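Local coordinates for phosphatidylglycerophosphatase B (Bacillus subtilis, PDB 6FMX), which dephosphorylates phosphatidylglycerophosphate to phosphatidylglycerol and also acts as an undecaprenyl pyrophosphate phosphatase in the cell membrane, at residues Thr69-Ile81 with His140-Ala152. Numbering follows the deposited sequence.
Sequences THLGASSFLLPLI and HSMNAACVYPVIA. With OLC ((2R)-2,3-dihydroxypropyl (9Z)-octadec-9-enoate), chain B; WO4 (tungstate(VI)ion), chain G; OLC ((2R)-2,3-dihydroxypropyl (9Z)-octadec-9-enoate), chain F.
His140 lays one face of its imidazole against the turn at Gly72 and Ala73. Ala73 CA sits over that face in a CH-pi contact, 3.9 Å from the ring centroid. Thr69 O meets the ring edge in plane, 3.0 Å from His140 CD2. With CG anti to its carbonyl carbon (chi1 -84°), the ring reaches the turn while ND1 bonds the bound tungstate at 3.3 Å to O3. The backbone N of His140 gives tungstate O4 a second bond. Without the imidazole, as with an alanine here, tungstate would lose the ND1 donor, and the Gly72-Ala73 turn would probably have a gap beside it.

Two side-chain donors of helix 139-158, Asn143 and Tyr148, bond this turn. Asn143 ND2 bonds Gly72 O at 3.1 Å, nearly in its own amide plane; its OD1 accepts from Arg108. Tyr148 OH gives a 2.7 Å bond to Leu71 O, and the hydroxyl stands 21° off the Leu71 carbonyl plane. The same hydroxyl lies at the edge of the Phe76 ring.

Beyond the turn the helices run nearly parallel, 19° apart, and the packing is apolar. Leu77 CD2 comes 3.7 Å from Tyr148 CZ, and Ile81 CD1 meets Val147 CG1 tip to tip. The outer side is less buried and lipid-facing: exposed Ser75 and partly exposed His70 do not touch helix 139-158. Their OG and NE2 bond one monoolein instead, which also lies along Phe76.

The arrangement belongs to the PAP2 phosphatase site, where motif II His140, the inferred proton donor, lies in the first turn of transmembrane helix 139-158, beside the inferred nucleophile His190.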
loop_
_atom_site.group_PDB
_atom_site.type_symbol
_atom_site.label_atom_id
_atom_site.label_comp_id
_atom_site.label_asym_id
_atom_site.label_seq_id
_atom_site.Cartn_x
_atom_site.Cartn_y
_atom_site.Cartn_z
ATOM N N THR A 69 8.917 -7.038 -3.250
ATOM C CA THR A 69 7.876 -7.106 -2.238
ATOM C C THR A 69 8.338 -6.507 -0.914
ATOM O O THR A 69 7.504 -5.998 -0.152
ATOM C CB THR A 69 7.412 -8.558 -2.069
ATOM O OG1 THR A 69 6.074 -8.549 -1.580
ATOM C CG2 THR A 69 8.282 -9.311 -1.067
ATOM N N HIS A 70 9.654 -6.490 -0.666
ATOM C CA HIS A 70 10.181 -5.927 0.572
ATOM C C HIS A 70 9.927 -4.428 0.663
ATOM O O HIS A 70 9.881 -3.881 1.769
ATOM C CB HIS A 70 11.680 -6.225 0.688
ATOM C CG HIS A 70 12.263 -5.897 2.030
ATOM N ND1 HIS A 70 11.848 -6.509 3.194
ATOM C CD2 HIS A 70 13.229 -5.020 2.392
ATOM C CE1 HIS A 70 12.531 -6.022 4.214
ATOM N NE2 HIS A 70 13.377 -5.118 3.754
ATOM N N LEU A 71 9.768 -3.749 -0.476
ATOM C CA LEU A 71 9.416 -2.332 -0.455
ATOM C C LEU A 71 8.063 -2.088 0.203
ATOM O O LEU A 71 7.791 -0.960 0.637
ATOM C CB LEU A 71 9.411 -1.763 -1.874
ATOM C CG LEU A 71 10.715 -1.924 -2.655
ATOM C CD1 LEU A 71 10.470 -1.690 -4.135
ATOM C CD2 LEU A 71 11.788 -0.984 -2.125
ATOM N N GLY A 72 7.214 -3.109 0.292
ATOM C CA GLY A 72 5.941 -3.010 0.969
ATOM C C GLY A 72 5.929 -3.525 2.389
ATOM O O GLY A 72 4.887 -3.456 3.053
ATOM N N ALA A 73 7.053 -4.047 2.878
ATOM C CA ALA A 73 7.084 -4.645 4.207
ATOM C C ALA A 73 7.135 -3.558 5.268
ATOM O O ALA A 73 7.894 -2.591 5.151
ATOM C CB ALA A 73 8.284 -5.579 4.346
ATOM N N SER A 74 6.326 -3.721 6.315
ATOM C CA SER A 74 6.325 -2.729 7.383
ATOM C C SER A 74 7.675 -2.667 8.085
ATOM O O SER A 74 8.046 -1.617 8.627
ATOM C CB SER A 74 5.206 -3.027 8.378
ATOM O OG SER A 74 5.690 -3.798 9.454
ATOM N N SER A 75 8.429 -3.769 8.071
ATOM C CA SER A 75 9.774 -3.735 8.628
ATOM C C SER A 75 10.720 -2.877 7.804
ATOM O O SER A 75 11.733 -2.411 8.335
ATOM C CB SER A 75 10.334 -5.150 8.752
ATOM O OG SER A 75 10.731 -5.637 7.482
ATOM N N PHE A 76 10.422 -2.666 6.526
ATOM C CA PHE A 76 11.192 -1.743 5.706
ATOM C C PHE A 76 10.657 -0.321 5.791
ATOM O O PHE A 76 11.442 0.631 5.851
ATOM C CB PHE A 76 11.174 -2.203 4.246
ATOM C CG PHE A 76 11.765 -1.216 3.278
ATOM C CD1 PHE A 76 13.139 -1.074 3.165
ATOM C CD2 PHE A 76 10.949 -0.459 2.456
ATOM C CE1 PHE A 76 13.689 -0.174 2.258
ATOM C CE2 PHE A 76 11.485 0.435 1.555
ATOM C CZ PHE A 76 12.859 0.581 1.450
ATOM N N LEU A 77 9.334 -0.161 5.827
ATOM C CA LEU A 77 8.747 1.169 5.728
ATOM C C LEU A 77 8.887 1.965 7.013
ATOM O O LEU A 77 9.016 3.191 6.949
ATOM C CB LEU A 77 7.280 1.071 5.329
ATOM C CG LEU A 77 7.095 0.588 3.896
ATOM C CD1 LEU A 77 5.676 0.128 3.690
ATOM C CD2 LEU A 77 7.474 1.643 2.885
ATOM N N LEU A 78 8.861 1.315 8.181
ATOM C CA LEU A 78 9.046 2.062 9.417
ATOM C C LEU A 78 10.414 2.759 9.472
ATOM O O LEU A 78 10.450 3.970 9.714
ATOM C CB LEU A 78 8.809 1.159 10.633
ATOM C CG LEU A 78 8.967 1.830 11.998
ATOM C CD1 LEU A 78 8.193 3.144 12.062
ATOM C CD2 LEU A 78 8.524 0.891 13.120
ATOM N N PRO A 79 11.539 2.063 9.243
ATOM C CA PRO A 79 12.813 2.808 9.187
ATOM C C PRO A 79 12.880 3.792 8.039
ATOM O O PRO A 79 13.528 4.837 8.179
ATOM C CB PRO A 79 13.873 1.701 9.041
ATOM C CG PRO A 79 13.127 0.492 8.611
ATOM C CD PRO A 79 11.766 0.611 9.210
ATOM N N LEU A 80 12.237 3.498 6.906
ATOM C CA LEU A 80 12.238 4.449 5.799
ATOM C C LEU A 80 11.545 5.748 6.195
ATOM O O LEU A 80 12.066 6.841 5.955
ATOM C CB LEU A 80 11.564 3.845 4.569
ATOM C CG LEU A 80 11.531 4.801 3.367
ATOM C CD1 LEU A 80 12.930 5.212 2.934
ATOM C CD2 LEU A 80 10.759 4.202 2.198
ATOM N N ILE A 81 10.358 5.643 6.800
ATOM C CA ILE A 81 9.622 6.841 7.200
ATOM C C ILE A 81 10.431 7.647 8.210
ATOM O O ILE A 81 10.538 8.878 8.109
ATOM C CB ILE A 81 8.242 6.446 7.759
ATOM C CG1 ILE A 81 7.371 5.877 6.638
ATOM C CG2 ILE A 81 7.575 7.645 8.407
ATOM C CD1 ILE A 81 6.167 5.083 7.134
ATOM N N HIS A 140 0.913 -5.538 2.709
ATOM C CA HIS A 140 1.964 -4.940 1.881
ATOM C C HIS A 140 1.374 -3.939 0.898
ATOM O O HIS A 140 1.941 -2.860 0.678
ATOM C CB HIS A 140 2.745 -6.021 1.124
ATOM C CG HIS A 140 3.852 -6.661 1.909
ATOM N ND1 HIS A 140 3.644 -7.333 3.097
ATOM C CD2 HIS A 140 5.175 -6.786 1.639
ATOM C CE1 HIS A 140 4.791 -7.820 3.534
ATOM N NE2 HIS A 140 5.737 -7.507 2.665
ATOM N N SER A 141 0.237 -4.279 0.289
ATOM C CA SER A 141 -0.392 -3.379 -0.665
ATOM C C SER A 141 -0.956 -2.153 0.028
ATOM O O SER A 141 -0.867 -1.030 -0.478
ATOM C CB SER A 141 -1.490 -4.123 -1.429
ATOM O OG SER A 141 -1.005 -5.375 -1.896
ATOM N N MET A 142 -1.551 -2.360 1.214
ATOM C CA MET A 142 -2.085 -1.254 1.995
ATOM C C MET A 142 -0.972 -0.333 2.485
ATOM O O MET A 142 -1.125 0.895 2.472
ATOM C CB MET A 142 -2.881 -1.806 3.173
ATOM C CG MET A 142 -3.761 -0.790 3.874
ATOM S SD MET A 142 -5.171 -1.614 4.636
ATOM C CE MET A 142 -5.597 -0.399 5.891
ATOM N N ASN A 143 0.144 -0.914 2.944
ATOM C CA ASN A 143 1.319 -0.123 3.317
ATOM C C ASN A 143 1.822 0.703 2.139
ATOM O O ASN A 143 2.120 1.897 2.283
ATOM C CB ASN A 143 2.455 -1.036 3.794
ATOM C CG ASN A 143 2.168 -1.739 5.102
ATOM O OD1 ASN A 143 1.194 -1.449 5.788
ATOM N ND2 ASN A 143 3.036 -2.692 5.451
ATOM N N ALA A 144 1.968 0.069 0.969
ATOM C CA ALA A 144 2.619 0.749 -0.150
ATOM C C ALA A 144 1.717 1.830 -0.734
ATOM O O ALA A 144 2.187 2.904 -1.125
ATOM C CB ALA A 144 3.023 -0.258 -1.231
ATOM N N ALA A 145 0.414 1.554 -0.826
ATOM C CA ALA A 145 -0.495 2.528 -1.412
ATOM C C ALA A 145 -0.698 3.732 -0.508
ATOM O O ALA A 145 -1.118 4.786 -0.984
ATOM C CB ALA A 145 -1.840 1.876 -1.735
ATOM N N CYS A 146 -0.428 3.594 0.782
ATOM C CA CYS A 146 -0.441 4.717 1.708
ATOM C C CYS A 146 0.908 5.428 1.744
ATOM O O CYS A 146 0.994 6.609 1.411
ATOM C CB CYS A 146 -0.823 4.230 3.108
ATOM S SG CYS A 146 -0.714 5.489 4.401
ATOM N N VAL A 147 1.976 4.705 2.089
ATOM C CA VAL A 147 3.229 5.356 2.459
ATOM C C VAL A 147 3.911 6.006 1.256
ATOM O O VAL A 147 4.443 7.117 1.366
ATOM C CB VAL A 147 4.155 4.349 3.165
ATOM C CG1 VAL A 147 5.513 4.977 3.435
ATOM C CG2 VAL A 147 3.532 3.888 4.467
ATOM N N TYR A 148 3.942 5.333 0.099
ATOM C CA TYR A 148 4.716 5.929 -0.990
ATOM C C TYR A 148 4.058 7.197 -1.542
ATOM O O TYR A 148 4.774 8.178 -1.790
ATOM C CB TYR A 148 5.000 4.897 -2.095
ATOM C CG TYR A 148 6.067 3.916 -1.661
ATOM C CD1 TYR A 148 7.387 4.325 -1.504
ATOM C CD2 TYR A 148 5.746 2.613 -1.346
ATOM C CE1 TYR A 148 8.360 3.442 -1.075
ATOM C CE2 TYR A 148 6.709 1.723 -0.912
ATOM C CZ TYR A 148 8.009 2.143 -0.780
ATOM O OH TYR A 148 8.959 1.251 -0.349
ATOM N N PRO A 149 2.735 7.251 -1.752
ATOM C CA PRO A 149 2.129 8.552 -2.095
ATOM C C PRO A 149 2.289 9.602 -1.008
ATOM O O PRO A 149 2.446 10.793 -1.324
ATOM C CB PRO A 149 0.655 8.205 -2.336
ATOM C CG PRO A 149 0.667 6.761 -2.701
ATOM C CD PRO A 149 1.766 6.141 -1.895
ATOM N N VAL A 150 2.257 9.199 0.266
ATOM C CA VAL A 150 2.467 10.148 1.356
ATOM C C VAL A 150 3.885 10.704 1.308
ATOM O O VAL A 150 4.102 11.915 1.432
ATOM C CB VAL A 150 2.170 9.481 2.710
ATOM C CG1 VAL A 150 2.776 10.279 3.844
ATOM C CG2 VAL A 150 0.679 9.355 2.912
ATOM N N ILE A 151 4.874 9.818 1.150
ATOM C CA ILE A 151 6.257 10.271 1.012
ATOM C C ILE A 151 6.377 11.244 -0.150
ATOM O O ILE A 151 6.996 12.310 -0.032
ATOM C CB ILE A 151 7.200 9.066 0.839
ATOM C CG1 ILE A 151 7.390 8.335 2.166
ATOM C CG2 ILE A 151 8.542 9.520 0.246
ATOM C CD1 ILE A 151 8.121 6.982 2.026
ATOM N N ALA A 152 5.780 10.890 -1.291
ATOM C CA ALA A 152 5.789 11.776 -2.449
ATOM C C ALA A 152 5.212 13.143 -2.103
ATOM O O ALA A 152 5.769 14.175 -2.492
ATOM C CB ALA A 152 5.002 11.148 -3.598
HETATM C C18 OLC B . 16.639 16.101 2.261
HETATM C C10 OLC B . 16.143 8.883 0.436
HETATM C C9 OLC B . 16.435 7.597 0.484
HETATM C C17 OLC B . 16.362 15.119 3.400
HETATM C C11 OLC B . 15.764 9.672 1.691
HETATM C C8 OLC B . 16.402 6.829 1.803
HETATM C C24 OLC B . 14.716 -4.518 8.137
HETATM C C16 OLC B . 14.959 14.515 3.285
HETATM C C12 OLC B . 17.021 10.189 2.399
HETATM C C7 OLC B . 16.941 5.415 1.613
HETATM C C15 OLC B . 14.999 13.255 2.424
HETATM C C13 OLC B . 16.939 11.702 2.608
HETATM C C6 OLC B . 16.884 4.694 2.957
HETATM C C14 OLC B . 15.590 12.081 3.206
HETATM C C5 OLC B . 16.719 3.189 2.740
HETATM C C4 OLC B . 15.621 2.654 3.664
HETATM C C3 OLC B . 16.226 1.854 4.817
HETATM C C2 OLC B . 15.162 0.929 5.402
HETATM C C21 OLC B . 15.364 -2.221 7.364
HETATM C C1 OLC B . 15.790 -0.118 6.324
HETATM C C22 OLC B . 15.247 -3.693 6.971
HETATM O O19 OLC B . 16.559 0.217 7.158
HETATM O O25 OLC B . 13.939 -5.582 7.649
HETATM O O23 OLC B . 14.360 -3.811 5.895
HETATM O O20 OLC B . 15.460 -1.473 6.182
HETATM W W WO4 G . 0.462 -9.343 3.816
HETATM O O1 WO4 G . 0.954 -11.287 3.449
HETATM O O2 WO4 G . -1.441 -9.186 4.503
HETATM O O3 WO4 G . 1.640 -8.642 5.322
HETATM O O4 WO4 G . 0.610 -8.342 2.084
HETATM C C10 OLC F . 4.055 9.529 15.797
HETATM C C9 OLC F . 3.732 8.256 15.581
HETATM C C11 OLC F . 3.078 10.448 16.490
HETATM C C8 OLC F . 2.391 7.730 16.029
HETATM C C24 OLC F . 4.320 -4.838 12.262
HETATM C C12 OLC F . 2.211 11.147 15.450
HETATM C C7 OLC F . 2.495 6.233 16.296
HETATM C C6 OLC F . 3.522 5.583 15.377
HETATM C C5 OLC F . 3.053 4.205 14.922
HETATM C C4 OLC F . 4.198 3.201 14.950
HETATM C C3 OLC F . 4.126 2.256 13.756
HETATM C C2 OLC F . 3.316 1.009 14.092
HETATM C C21 OLC F . 3.991 -2.674 13.448
HETATM C C1 OLC F . 3.900 -0.183 13.371
HETATM C C22 OLC F . 3.856 -3.394 12.111
HETATM O O19 OLC F . 4.939 -0.078 12.739
HETATM O O25 OLC F . 3.330 -5.586 12.976
HETATM O O23 OLC F . 2.486 -3.375 11.693
HETATM O O20 OLC F . 3.227 -1.471 13.421
#